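Local coordinates for protein aquaporin aqpM (Methanothermobacter marburgensis str. Marburg, PDB 2F2B) that forms a membrane channel that lets water pass in both directions in response to osmotic changes and also shows a transient flux of glycerol, at residues G53-I58 / A136-I141; F113-F118 / Y207-I212; V152-L157 / I227-G232; T160-A165 / L238-L243. One frame throughout, in Å; residues are numbered along the deposited sequence.

Contact 1 of 4, residues G53-I58 / A136-I141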
loop_
_atom_site.group_PDB
_atom_site.type_symbol
_atom_site.label_atom_id
_atom_site.label_comp_id
_atom_site.label_asym_id
_atom_site.label_seq_id
_atom_site.Cartn_x
_atom_site.Cartn_y
_atom_site.Cartn_z
ATOM N N GLY A 53 8.474 -2.333 8.431
ATOM C CA GLY A 53 8.313 -1.609 7.180
ATOM C C GLY A 53 9.125 -2.281 6.082
ATOM O O GLY A 53 8.730 -2.284 4.909
ATOM N N ASP A 54 10.276 -2.841 6.454
ATOM C CA ASP A 54 11.130 -3.542 5.496
ATOM C C ASP A 54 10.411 -4.782 4.982
ATOM O O ASP A 54 10.496 -5.120 3.803
ATOM C CB ASP A 54 12.439 -3.990 6.156
ATOM C CG ASP A 54 13.465 -2.880 6.244
ATOM O OD1 ASP A 54 14.413 -3.023 7.053
ATOM O OD2 ASP A 54 13.340 -1.879 5.506
ATOM N N TRP A 55 9.715 -5.470 5.880
ATOM C CA TRP A 55 9.001 -6.676 5.506
ATOM C C TRP A 55 7.792 -6.419 4.621
ATOM O O TRP A 55 7.546 -7.181 3.689
ATOM C CB TRP A 55 8.597 -7.467 6.754
ATOM C CG TRP A 55 9.717 -8.344 7.257
ATOM C CD1 TRP A 55 10.353 -8.263 8.464
ATOM C CD2 TRP A 55 10.331 -9.431 6.553
ATOM N NE1 TRP A 55 11.324 -9.235 8.555
ATOM C CE2 TRP A 55 11.330 -9.966 7.396
ATOM C CE3 TRP A 55 10.132 -10.005 5.290
ATOM C CZ2 TRP A 55 12.132 -11.050 7.016
ATOM C CZ3 TRP A 55 10.931 -11.081 4.910
ATOM C CH2 TRP A 55 11.919 -11.592 5.775
ATOM N N VAL A 56 7.036 -5.357 4.886
ATOM C CA VAL A 56 5.886 -5.092 4.019
ATOM C C VAL A 56 6.388 -4.586 2.662
ATOM O O VAL A 56 5.738 -4.794 1.633
ATOM C CB VAL A 56 4.884 -4.083 4.657
ATOM C CG1 VAL A 56 5.435 -2.672 4.618
ATOM C CG2 VAL A 56 3.533 -4.176 3.943
ATOM N N ALA A 57 7.551 -3.933 2.652
ATOM C CA ALA A 57 8.123 -3.448 1.396
ATOM C C ALA A 57 8.513 -4.654 0.539
ATOM O O ALA A 57 8.232 -4.690 -0.662
ATOM C CB ALA A 57 9.350 -2.567 1.670
ATOM N N ILE A 58 9.164 -5.644 1.147
ATOM C CA ILE A 58 9.539 -6.849 0.407
ATOM C C ILE A 58 8.252 -7.552 -0.018
ATOM O O ILE A 58 8.120 -7.995 -1.162
ATOM C CB ILE A 58 10.401 -7.804 1.279
ATOM C CG1 ILE A 58 11.775 -7.163 1.520
ATOM C CG2 ILE A 58 10.539 -9.168 0.593
ATOM C CD1 ILE A 58 12.592 -7.825 2.624
ATOM N N ALA A 136 14.806 -19.441 4.223
ATOM C CA ALA A 136 15.324 -20.433 5.166
ATOM C C ALA A 136 14.831 -20.077 6.562
ATOM O O ALA A 136 14.531 -18.916 6.842
ATOM C CB ALA A 136 16.855 -20.453 5.136
ATOM N N PRO A 137 14.729 -21.072 7.459
ATOM C CA PRO A 137 14.263 -20.773 8.814
ATOM C C PRO A 137 15.130 -19.689 9.451
ATOM O O PRO A 137 16.357 -19.709 9.325
ATOM C CB PRO A 137 14.394 -22.118 9.532
ATOM C CG PRO A 137 14.161 -23.107 8.431
ATOM C CD PRO A 137 14.966 -22.517 7.290
ATOM N N PHE A 138 14.494 -18.736 10.122
ATOM C CA PHE A 138 15.234 -17.664 10.773
ATOM C C PHE A 138 15.818 -18.143 12.103
ATOM O O PHE A 138 15.506 -19.242 12.560
ATOM C CB PHE A 138 14.331 -16.438 10.954
ATOM C CG PHE A 138 14.315 -15.527 9.752
ATOM C CD1 PHE A 138 13.865 -15.987 8.517
ATOM C CD2 PHE A 138 14.807 -14.228 9.846
ATOM C CE1 PHE A 138 13.910 -15.167 7.384
ATOM C CE2 PHE A 138 14.857 -13.395 8.720
ATOM C CZ PHE A 138 14.409 -13.866 7.488
ATOM N N PRO A 139 16.686 -17.334 12.733
ATOM C CA PRO A 139 17.296 -17.728 14.010
ATOM C C PRO A 139 16.309 -18.181 15.082
ATOM O O PRO A 139 15.357 -17.473 15.410
ATOM C CB PRO A 139 18.073 -16.478 14.418
ATOM C CG PRO A 139 18.497 -15.917 13.090
ATOM C CD PRO A 139 17.218 -16.034 12.284
ATOM N N GLY A 140 16.545 -19.372 15.626
ATOM C CA GLY A 140 15.674 -19.898 16.664
ATOM C C GLY A 140 14.462 -20.653 16.149
ATOM O O GLY A 140 13.744 -21.281 16.926
ATOM N N ILE A 141 14.227 -20.602 14.841
ATOM C CA ILE A 141 13.083 -21.290 14.253
ATOM C C ILE A 141 13.487 -22.687 13.780
ATOM O O ILE A 141 14.411 -22.839 12.983
ATOM C CB ILE A 141 12.513 -20.486 13.054
ATOM C CG1 ILE A 141 12.105 -19.079 13.517
ATOM C CG2 ILE A 141 11.340 -21.230 12.433
ATOM C CD1 ILE A 141 11.043 -19.046 14.616
#

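Contact 2 of 4, residues F113-F118 / Y207-I212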
loop_
_atom_site.group_PDB
_atom_site.type_symbol
_atom_site.label_atom_id
_atom_site.label_comp_id
_atom_site.label_asym_id
_atom_site.label_seq_id
_atom_site.Cartn_x
_atom_site.Cartn_y
_atom_site.Cartn_z
ATOM N N PHE A 113 16.296 -18.689 -13.738
ATOM C CA PHE A 113 16.775 -17.634 -14.626
ATOM C C PHE A 113 16.526 -16.250 -14.017
ATOM O O PHE A 113 17.346 -15.344 -14.158
ATOM C CB PHE A 113 16.082 -17.733 -15.989
ATOM C CG PHE A 113 16.789 -16.986 -17.087
ATOM C CD1 PHE A 113 16.067 -16.211 -17.992
ATOM C CD2 PHE A 113 18.172 -17.076 -17.236
ATOM C CE1 PHE A 113 16.712 -15.530 -19.027
ATOM C CE2 PHE A 113 18.827 -16.399 -18.269
ATOM C CZ PHE A 113 18.093 -15.626 -19.166
ATOM N N GLY A 114 15.391 -16.088 -13.341
ATOM C CA GLY A 114 15.089 -14.805 -12.725
ATOM C C GLY A 114 16.134 -14.433 -11.690
ATOM O O GLY A 114 16.595 -13.288 -11.629
ATOM N N SER A 115 16.511 -15.409 -10.871
ATOM C CA SER A 115 17.511 -15.197 -9.830
ATOM C C SER A 115 18.871 -14.897 -10.464
ATOM O O SER A 115 19.595 -14.012 -10.017
ATOM C CB SER A 115 17.612 -16.444 -8.943
ATOM O OG SER A 115 18.511 -16.237 -7.870
ATOM N N PHE A 116 19.208 -15.641 -11.513
ATOM C CA PHE A 116 20.480 -15.454 -12.205
ATOM C C PHE A 116 20.607 -14.065 -12.827
ATOM O O PHE A 116 21.633 -13.398 -12.681
ATOM C CB PHE A 116 20.642 -16.505 -13.302
ATOM C CG PHE A 116 21.883 -16.325 -14.126
ATOM C CD1 PHE A 116 23.141 -16.554 -13.574
ATOM C CD2 PHE A 116 21.796 -15.901 -15.448
ATOM C CE1 PHE A 116 24.298 -16.362 -14.330
ATOM C CE2 PHE A 116 22.946 -15.705 -16.212
ATOM C CZ PHE A 116 24.197 -15.936 -15.652
ATOM N N ILE A 117 19.565 -13.634 -13.529
ATOM C CA ILE A 117 19.591 -12.328 -14.171
ATOM C C ILE A 117 19.613 -11.210 -13.131
ATOM O O ILE A 117 20.242 -10.177 -13.347
ATOM C CB ILE A 117 18.395 -12.160 -15.140
ATOM C CG1 ILE A 117 18.539 -13.151 -16.305
ATOM C CG2 ILE A 117 18.342 -10.731 -15.680
ATOM C CD1 ILE A 117 19.798 -12.939 -17.158
ATOM N N PHE A 118 18.944 -11.409 -11.999
ATOM C CA PHE A 118 18.975 -10.378 -10.970
ATOM C C PHE A 118 20.406 -10.256 -10.447
ATOM O O PHE A 118 20.910 -9.156 -10.214
ATOM C CB PHE A 118 18.054 -10.713 -9.800
ATOM C CG PHE A 118 18.050 -9.653 -8.743
ATOM C CD1 PHE A 118 17.338 -8.472 -8.933
ATOM C CD2 PHE A 118 18.837 -9.787 -7.606
ATOM C CE1 PHE A 118 17.417 -7.433 -8.004
ATOM C CE2 PHE A 118 18.922 -8.755 -6.673
ATOM C CZ PHE A 118 18.212 -7.576 -6.876
ATOM N N TYR A 207 18.040 -20.818 -4.278
ATOM C CA TYR A 207 18.856 -21.908 -3.735
ATOM C C TYR A 207 19.913 -22.331 -4.751
ATOM O O TYR A 207 21.089 -22.475 -4.413
ATOM C CB TYR A 207 17.980 -23.117 -3.390
ATOM C CG TYR A 207 17.414 -23.121 -1.982
ATOM C CD1 TYR A 207 17.116 -21.930 -1.313
ATOM C CD2 TYR A 207 17.148 -24.325 -1.331
ATOM C CE1 TYR A 207 16.569 -21.945 -0.026
ATOM C CE2 TYR A 207 16.602 -24.352 -0.055
ATOM C CZ TYR A 207 16.315 -23.163 0.594
ATOM O OH TYR A 207 15.774 -23.201 1.858
ATOM N N LEU A 208 19.487 -22.529 -5.994
ATOM C CA LEU A 208 20.399 -22.945 -7.057
ATOM C C LEU A 208 21.507 -21.920 -7.287
ATOM O O LEU A 208 22.694 -22.262 -7.293
ATOM C CB LEU A 208 19.630 -23.171 -8.362
ATOM C CG LEU A 208 20.457 -23.628 -9.572
ATOM C CD1 LEU A 208 21.157 -24.939 -9.241
ATOM C CD2 LEU A 208 19.559 -23.796 -10.790
ATOM N N ASN A 209 21.126 -20.661 -7.467
ATOM C CA ASN A 209 22.112 -19.621 -7.702
ATOM C C ASN A 209 23.006 -19.337 -6.496
ATOM O O ASN A 209 24.186 -19.015 -6.664
ATOM C CB ASN A 209 21.422 -18.347 -8.195
ATOM C CG ASN A 209 20.895 -18.491 -9.616
ATOM O OD1 ASN A 209 19.785 -18.981 -9.842
ATOM N ND2 ASN A 209 21.705 -18.090 -10.582
ATOM N N ASP A 210 22.465 -19.461 -5.285
ATOM C CA ASP A 210 23.271 -19.239 -4.087
ATOM C C ASP A 210 24.359 -20.304 -4.009
ATOM O O ASP A 210 25.488 -20.032 -3.596
ATOM C CB ASP A 210 22.420 -19.315 -2.815
ATOM C CG ASP A 210 21.755 -17.996 -2.475
ATOM O OD1 ASP A 210 22.238 -16.949 -2.948
ATOM O OD2 ASP A 210 20.761 -18.007 -1.717
ATOM N N MET A 211 24.006 -21.522 -4.401
ATOM C CA MET A 211 24.951 -22.628 -4.382
ATOM C C MET A 211 26.080 -22.389 -5.379
ATOM O O MET A 211 27.257 -22.540 -5.049
ATOM C CB MET A 211 24.229 -23.933 -4.722
ATOM C CG MET A 211 25.157 -25.098 -5.031
ATOM S SD MET A 211 24.246 -26.587 -5.473
ATOM C CE MET A 211 23.847 -26.255 -7.180
ATOM N N ILE A 212 25.710 -22.005 -6.594
ATOM C CA ILE A 212 26.672 -21.766 -7.665
ATOM C C ILE A 212 27.529 -20.513 -7.515
ATOM O O ILE A 212 28.722 -20.536 -7.824
ATOM C CB ILE A 212 25.956 -21.685 -9.032
ATOM C CG1 ILE A 212 25.202 -22.987 -9.304
ATOM C CG2 ILE A 212 26.968 -21.408 -10.140
ATOM C CD1 ILE A 212 24.322 -22.937 -10.538
#

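Contact 3 of 4, residues V152-L157 / I227-G232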
loop_
_atom_site.group_PDB
_atom_site.type_symbol
_atom_site.label_atom_id
_atom_site.label_comp_id
_atom_site.label_asym_id
_atom_site.label_seq_id
_atom_site.Cartn_x
_atom_site.Cartn_y
_atom_site.Cartn_z
ATOM N N VAL A 152 0.405 -22.885 6.772
ATOM C CA VAL A 152 -0.622 -21.881 7.058
ATOM C C VAL A 152 -0.601 -20.759 6.021
ATOM O O VAL A 152 -1.648 -20.334 5.526
ATOM C CB VAL A 152 -0.439 -21.281 8.476
ATOM C CG1 VAL A 152 -1.542 -20.255 8.760
ATOM C CG2 VAL A 152 -0.484 -22.398 9.519
ATOM N N GLY A 153 0.593 -20.285 5.688
ATOM C CA GLY A 153 0.708 -19.226 4.700
ATOM C C GLY A 153 0.184 -19.633 3.332
ATOM O O GLY A 153 -0.562 -18.888 2.699
ATOM N N THR A 154 0.554 -20.824 2.867
ATOM C CA THR A 154 0.100 -21.259 1.555
ATOM C C THR A 154 -1.390 -21.599 1.576
ATOM O O THR A 154 -2.064 -21.512 0.551
ATOM C CB THR A 154 0.922 -22.464 1.050
ATOM O OG1 THR A 154 2.322 -22.185 1.213
ATOM C CG2 THR A 154 0.655 -22.698 -0.434
ATOM N N PHE A 155 -1.902 -21.980 2.744
ATOM C CA PHE A 155 -3.325 -22.276 2.878
ATOM C C PHE A 155 -4.102 -20.993 2.568
ATOM O O PHE A 155 -5.056 -21.005 1.787
ATOM C CB PHE A 155 -3.646 -22.741 4.306
ATOM C CG PHE A 155 -5.109 -23.011 4.546
ATOM C CD1 PHE A 155 -5.639 -24.285 4.356
ATOM C CD2 PHE A 155 -5.958 -21.987 4.956
ATOM C CE1 PHE A 155 -6.999 -24.537 4.573
ATOM C CE2 PHE A 155 -7.320 -22.227 5.175
ATOM C CZ PHE A 155 -7.838 -23.505 4.983
ATOM N N LEU A 156 -3.695 -19.880 3.178
ATOM C CA LEU A 156 -4.383 -18.612 2.929
ATOM C C LEU A 156 -4.286 -18.225 1.458
ATOM O O LEU A 156 -5.277 -17.816 0.849
ATOM C CB LEU A 156 -3.798 -17.485 3.792
ATOM C CG LEU A 156 -4.419 -16.107 3.516
ATOM C CD1 LEU A 156 -5.926 -16.166 3.750
ATOM C CD2 LEU A 156 -3.783 -15.051 4.410
ATOM N N LEU A 157 -3.090 -18.348 0.889
ATOM C CA LEU A 157 -2.897 -18.015 -0.519
ATOM C C LEU A 157 -3.836 -18.818 -1.415
ATOM O O LEU A 157 -4.553 -18.255 -2.241
ATOM C CB LEU A 157 -1.449 -18.284 -0.942
ATOM C CG LEU A 157 -1.159 -18.212 -2.450
ATOM C CD1 LEU A 157 -1.544 -16.835 -2.996
ATOM C CD2 LEU A 157 0.317 -18.495 -2.702
ATOM N N ILE A 227 7.133 -29.536 0.699
ATOM C CA ILE A 227 6.042 -30.156 1.439
ATOM C C ILE A 227 5.083 -29.133 2.050
ATOM O O ILE A 227 3.868 -29.265 1.923
ATOM C CB ILE A 227 6.586 -31.062 2.569
ATOM C CG1 ILE A 227 7.532 -32.115 1.984
ATOM C CG2 ILE A 227 5.432 -31.754 3.283
ATOM C CD1 ILE A 227 8.212 -32.985 3.029
ATOM N N GLY A 228 5.633 -28.120 2.713
ATOM C CA GLY A 228 4.800 -27.106 3.340
ATOM C C GLY A 228 3.794 -26.465 2.398
ATOM O O GLY A 228 2.581 -26.516 2.642
ATOM N N PRO A 229 4.265 -25.840 1.310
ATOM C CA PRO A 229 3.356 -25.199 0.354
ATOM C C PRO A 229 2.367 -26.161 -0.300
ATOM O O PRO A 229 1.180 -25.856 -0.424
ATOM C CB PRO A 229 4.313 -24.567 -0.656
ATOM C CG PRO A 229 5.496 -24.207 0.205
ATOM C CD PRO A 229 5.663 -25.463 1.037
ATOM N N ILE A 230 2.842 -27.327 -0.717
ATOM C CA ILE A 230 1.946 -28.279 -1.358
ATOM C C ILE A 230 0.847 -28.749 -0.408
ATOM O O ILE A 230 -0.319 -28.822 -0.793
ATOM C CB ILE A 230 2.732 -29.490 -1.922
ATOM C CG1 ILE A 230 3.628 -29.019 -3.072
ATOM C CG2 ILE A 230 1.768 -30.559 -2.420
ATOM C CD1 ILE A 230 4.513 -30.106 -3.671
ATOM N N VAL A 231 1.209 -29.048 0.836
ATOM C CA VAL A 231 0.220 -29.492 1.816
ATOM C C VAL A 231 -0.792 -28.381 2.095
ATOM O O VAL A 231 -2.002 -28.617 2.112
ATOM C CB VAL A 231 0.896 -29.911 3.138
ATOM C CG1 VAL A 231 -0.152 -30.121 4.222
ATOM C CG2 VAL A 231 1.699 -31.195 2.919
ATOM N N GLY A 232 -0.295 -27.169 2.318
ATOM C CA GLY A 232 -1.191 -26.057 2.581
ATOM C C GLY A 232 -2.133 -25.793 1.419
ATOM O O GLY A 232 -3.323 -25.557 1.621
#

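Contact 4 of 4, residues T160-A165 / L238-L243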
loop_
_atom_site.group_PDB
_atom_site.type_symbol
_atom_site.label_atom_id
_atom_site.label_comp_id
_atom_site.label_asym_id
_atom_site.label_seq_id
_atom_site.Cartn_x
_atom_site.Cartn_y
_atom_site.Cartn_z
ATOM N N THR A 160 -7.654 -18.184 -1.082
ATOM C CA THR A 160 -7.987 -16.898 -1.678
ATOM C C THR A 160 -8.071 -17.095 -3.195
ATOM O O THR A 160 -8.994 -16.607 -3.845
ATOM C CB THR A 160 -6.914 -15.836 -1.338
ATOM O OG1 THR A 160 -6.862 -15.665 0.084
ATOM C CG2 THR A 160 -7.249 -14.493 -1.992
ATOM N N ILE A 161 -7.115 -17.835 -3.753
ATOM C CA ILE A 161 -7.112 -18.101 -5.189
ATOM C C ILE A 161 -8.405 -18.822 -5.587
ATOM O O ILE A 161 -9.001 -18.516 -6.617
ATOM C CB ILE A 161 -5.875 -18.952 -5.592
ATOM C CG1 ILE A 161 -4.618 -18.070 -5.554
ATOM C CG2 ILE A 161 -6.073 -19.562 -6.987
ATOM C CD1 ILE A 161 -3.312 -18.830 -5.760
ATOM N N MET A 162 -8.844 -19.762 -4.757
ATOM C CA MET A 162 -10.073 -20.503 -5.042
ATOM C C MET A 162 -11.277 -19.561 -5.087
ATOM O O MET A 162 -12.102 -19.632 -6.000
ATOM C CB MET A 162 -10.319 -21.572 -3.970
ATOM C CG MET A 162 -9.344 -22.742 -3.990
ATOM S SD MET A 162 -9.437 -23.707 -5.526
ATOM C CE MET A 162 -11.049 -24.489 -5.348
ATOM N N GLY A 163 -11.367 -18.674 -4.103
ATOM C CA GLY A 163 -12.493 -17.758 -4.044
ATOM C C GLY A 163 -12.532 -16.623 -5.050
ATOM O O GLY A 163 -13.610 -16.262 -5.532
ATOM N N ILE A 164 -11.371 -16.071 -5.396
ATOM C CA ILE A 164 -11.327 -14.938 -6.316
ATOM C C ILE A 164 -10.933 -15.238 -7.767
ATOM O O ILE A 164 -11.211 -14.438 -8.658
ATOM C CB ILE A 164 -10.385 -13.831 -5.758
ATOM C CG1 ILE A 164 -10.713 -12.481 -6.403
ATOM C CG2 ILE A 164 -8.927 -14.186 -6.040
ATOM C CD1 ILE A 164 -12.118 -11.993 -6.130
ATOM N N ALA A 165 -10.297 -16.379 -8.020
ATOM C CA ALA A 165 -9.886 -16.702 -9.384
ATOM C C ALA A 165 -10.532 -17.958 -9.965
ATOM O O ALA A 165 -10.801 -18.021 -11.166
ATOM C CB ALA A 165 -8.367 -16.831 -9.452
ATOM N N LEU A 238 -9.184 -28.396 -0.932
ATOM C CA LEU A 238 -10.167 -29.363 -0.445
ATOM C C LEU A 238 -11.165 -28.723 0.519
ATOM O O LEU A 238 -12.350 -29.062 0.515
ATOM C CB LEU A 238 -9.453 -30.532 0.241
ATOM C CG LEU A 238 -8.623 -31.419 -0.693
ATOM C CD1 LEU A 238 -7.832 -32.426 0.117
ATOM C CD2 LEU A 238 -9.541 -32.122 -1.679
ATOM N N THR A 239 -10.681 -27.798 1.340
ATOM C CA THR A 239 -11.527 -27.097 2.299
ATOM C C THR A 239 -12.538 -26.217 1.567
ATOM O O THR A 239 -13.719 -26.195 1.910
ATOM C CB THR A 239 -10.685 -26.210 3.244
ATOM O OG1 THR A 239 -9.816 -27.037 4.025
ATOM C CG2 THR A 239 -11.585 -25.409 4.175
ATOM N N TYR A 240 -12.074 -25.494 0.552
ATOM C CA TYR A 240 -12.966 -24.624 -0.202
ATOM C C TYR A 240 -14.050 -25.453 -0.885
ATOM O O TYR A 240 -15.226 -25.089 -0.870
ATOM C CB TYR A 240 -12.182 -23.831 -1.249
ATOM C CG TYR A 240 -13.005 -22.761 -1.921
ATOM C CD1 TYR A 240 -13.719 -23.030 -3.092
ATOM C CD2 TYR A 240 -13.104 -21.487 -1.365
ATOM C CE1 TYR A 240 -14.511 -22.052 -3.689
ATOM C CE2 TYR A 240 -13.895 -20.503 -1.953
ATOM C CZ TYR A 240 -14.594 -20.793 -3.110
ATOM O OH TYR A 240 -15.386 -19.827 -3.685
ATOM N N GLN A 241 -13.639 -26.568 -1.480
ATOM C CA GLN A 241 -14.556 -27.471 -2.168
ATOM C C GLN A 241 -15.638 -27.958 -1.207
ATOM O O GLN A 241 -16.813 -28.045 -1.567
ATOM C CB GLN A 241 -13.770 -28.661 -2.728
ATOM C CG GLN A 241 -14.579 -29.638 -3.565
ATOM C CD GLN A 241 -13.732 -30.792 -4.078
ATOM O OE1 GLN A 241 -13.202 -31.584 -3.298
ATOM N NE2 GLN A 241 -13.595 -30.886 -5.395
ATOM N N TYR A 242 -15.232 -28.269 0.019
ATOM C CA TYR A 242 -16.154 -28.746 1.044
ATOM C C TYR A 242 -17.160 -27.672 1.457
ATOM O O TYR A 242 -18.367 -27.918 1.487
ATOM C CB TYR A 242 -15.366 -29.214 2.272
ATOM C CG TYR A 242 -16.205 -29.387 3.518
ATOM C CD1 TYR A 242 -17.153 -30.407 3.615
ATOM C CD2 TYR A 242 -16.061 -28.517 4.597
ATOM C CE1 TYR A 242 -17.938 -30.554 4.761
ATOM C CE2 TYR A 242 -16.839 -28.653 5.743
ATOM C CZ TYR A 242 -17.773 -29.672 5.820
ATOM O OH TYR A 242 -18.538 -29.802 6.958
ATOM N N LEU A 243 -16.659 -26.481 1.774
ATOM C CA LEU A 243 -17.512 -25.373 2.199
ATOM C C LEU A 243 -18.530 -24.932 1.151
ATOM O O LEU A 243 -19.627 -24.486 1.495
ATOM C CB LEU A 243 -16.652 -24.169 2.602
ATOM C CG LEU A 243 -15.752 -24.345 3.827
ATOM C CD1 LEU A 243 -14.914 -23.084 4.033
ATOM C CD2 LEU A 243 -16.605 -24.633 5.063
#

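Contact 1 of 4, residues G53-I58 / A136-I141
Trp-55 and Phe-138 approach from opposite directions, and their rings make the whole contact between the start of helix 52-73 and the loop 136-141. The CA atoms of the two residues lie 13.7 Å apart, a gap that these two side chains span between the segments. From CB, the indole leaves the helix toward the loop. Its five-membered ring turns its polar corner to a third element: NE1 is hydrogen-bonded to Asn-192 OD1, near the end of helix 175-194, which probably restrains the rotation of the indole. Ile-46 and Ile-187 touch the same side chain. Farther out, on the six-membered ring, CZ2 comes to 3.7 Å from Phe-138 CZ and 4.0 Å from Phe-138 CE2. The outermost atom, CH2, stands 3.8 Å from Phe-138 CZ. Phe-138 thus arrives at the edge of the indole, near its plane, but the two rings are tilted by 61° and meet obliquely, with centroids 5.8 Å apart. In the aquaporin fold this loop joins the third membrane-spanning helix to the fourth, probably on the extracellular side. Phe-138 opens a type II beta turn closed by the bond from Ile-141 N to Phe-138 O, with Gly-140 at its third position. Its CG stands anti to the carbonyl carbon (chi1 -87°), directing the ring inward while the turn stays outside. Backbone hydrogen bonding of Phe-138 with Ile-193 ties the loop to helix 175-194, the same helix that holds the indole nitrogen.

Contact 2 of 4, residues F113-F118 / Y207-I212
Asn-209 reaches across to Ser-115 and Phe-116, packing helix 200-214 against helix 100-122. Helix 200-214 is the short half-membrane helix of the aquaporin fold that starts within the second NPA motif (Asn-199, Pro-200, Ala-201), and helix 100-122 is the third membrane-spanning helix. The tight part centres on Asn-209. Asn-209 CA is 6.3 Å from Phe-116 CA, and its side chain lies over the backbone step between the two partners: CG is 3.7 Å from Ser-115 OG and 3.8 Å from Phe-116 N. Ser-115 OG lies anti to its own nitrogen (chi1 -176°), which brings it within 3.6 Å of Asn-209 CB. The contact seen is close packing of Asn-209 on the two residues. Leu-132, in the loop after helix 125-128, also touches both Ser-115 and Asn-209.

The other side is looser. Phe-116 offers mainly its base to Asn-209, while its ring leads away from helix 200-214. The two side chains run at about a right angle, yet ring and amide planes differ by just 30°, and the amide group lies beside the ring. Farther along helix 200-214, Met-211 and Ile-212 lie on the protein surface and do not meet residues 113-118. At the base of the phenylalanine, Phe-116 CB lies 4.2 Å from Asn-209 CG.

Contact 3 of 4, residues V152-L157 / I227-G232
Thr-154 and Phe-155 lie against Pro-229 and Gly-232 where helices 143-166 and 224-243 cross. These are the fourth and sixth membrane-spanning helices of the aquaporin bundle; here they run in broadly the same direction, with a right-handed crossing of -40° and local axes just 7.4 Å apart.

Backbone packing sets that closeness. Gly-232, having no side chain, lets its CA come within 4.4 Å of Phe-155 CA. Van der Waals contacts follow from the threonine: both branches lie against Pro-229, OG1 being 3.3 Å from Pro-229 CA and CG2 3.2 Å from Pro-229 O. Among hydrogen bonds, none joins the two segments. Thr-154 OG1 is instead bonded to Glu-150 O of its own helix, its polar need met one turn back, consistent with chi1 of -48°. Pro-229, lacking an N-H, breaks the bond to the preceding turn and kinks helix 224-243; its side chain also touches Ala-84 of the first NPA motif, placing this crossing beside a pore-forming half-helix.

The weak polar term is a CA-H...O contact: Phe-155 CA stands 3.5 Å from Gly-232 O, with an angle of 144° at the hydrogen.

Contact 4 of 4, residues T160-A165 / L238-L243
The Tyr-240 ring carries Met-162 on one face: Met-162 CB sits 3.8 Å from the ring centroid, 19° off the normal, a CH-pi contact displaced toward the CG side. There Met-162 CB approaches Tyr-240 CG to 3.6 Å. The methionine chain then folds back at chi2 and chi3, bringing Met-162 CE to 3.8 Å from Tyr-240 CD1, so the side chain touches the ring with its first and last carbons. On the same side of the ring plane, farther out, Gly-163 meets the phenol end obliquely: its CA is 3.7 Å from Tyr-240 CE2 and 3.6 Å from Tyr-240 OH. With no side chain on Gly-163, its backbone comes close to the outer end of the ring. With Tyr-240 CG anti to the backbone nitrogen (chi1 -171°), the ring extends across from helix 224-243 to helix 143-166. Ile-159 of that helix and Ala-72 of a neighbouring subunit also touch the tyrosine.

This is helix packing near the probably cytoplasmic ends of the fourth and sixth membrane-spanning helices. Helix 143-166 widens here into a pi-type turn over residues 162-165, shortly before it ends.

The phenol hydroxyl finds its polar partners beyond the helix: it is hydrogen-bonded to Asp-167 OD1 and, weakly, to Arg-169 NH2. Tyr-240 therefore has an apolar half pressed on Met-162 and a polar tip fixed by the following loop. The carboxylate, and more weakly the guanidinium, would probably polarise the hydroxyl in the same sense, and the buried ring joins the helix end to that loop.

Contacts 3 and 4 are successive points along one helix pair, 143-166 with 224-243; their centres are 13 Å apart, and they touch where Phe-155 CE1 lies 3.8 Å from Thr-239 OG1. Contact 2 sits on the opposite side of the chain's centre, its centre about 33 Å from that of contact 4. Contact 1 lies closer to contact 2, centres about 20 Å apart and nearest atoms about 4 Å apart, without touching. The pore-lining NPA motifs relate two of them: helix 200-214 of contact 2 begins in the second motif, while Pro-229 of contact 3 packs on Ala-84 of the first. Neighbouring subunits of the tetramer border all four contacts, and contact 1 is within reach of two of them.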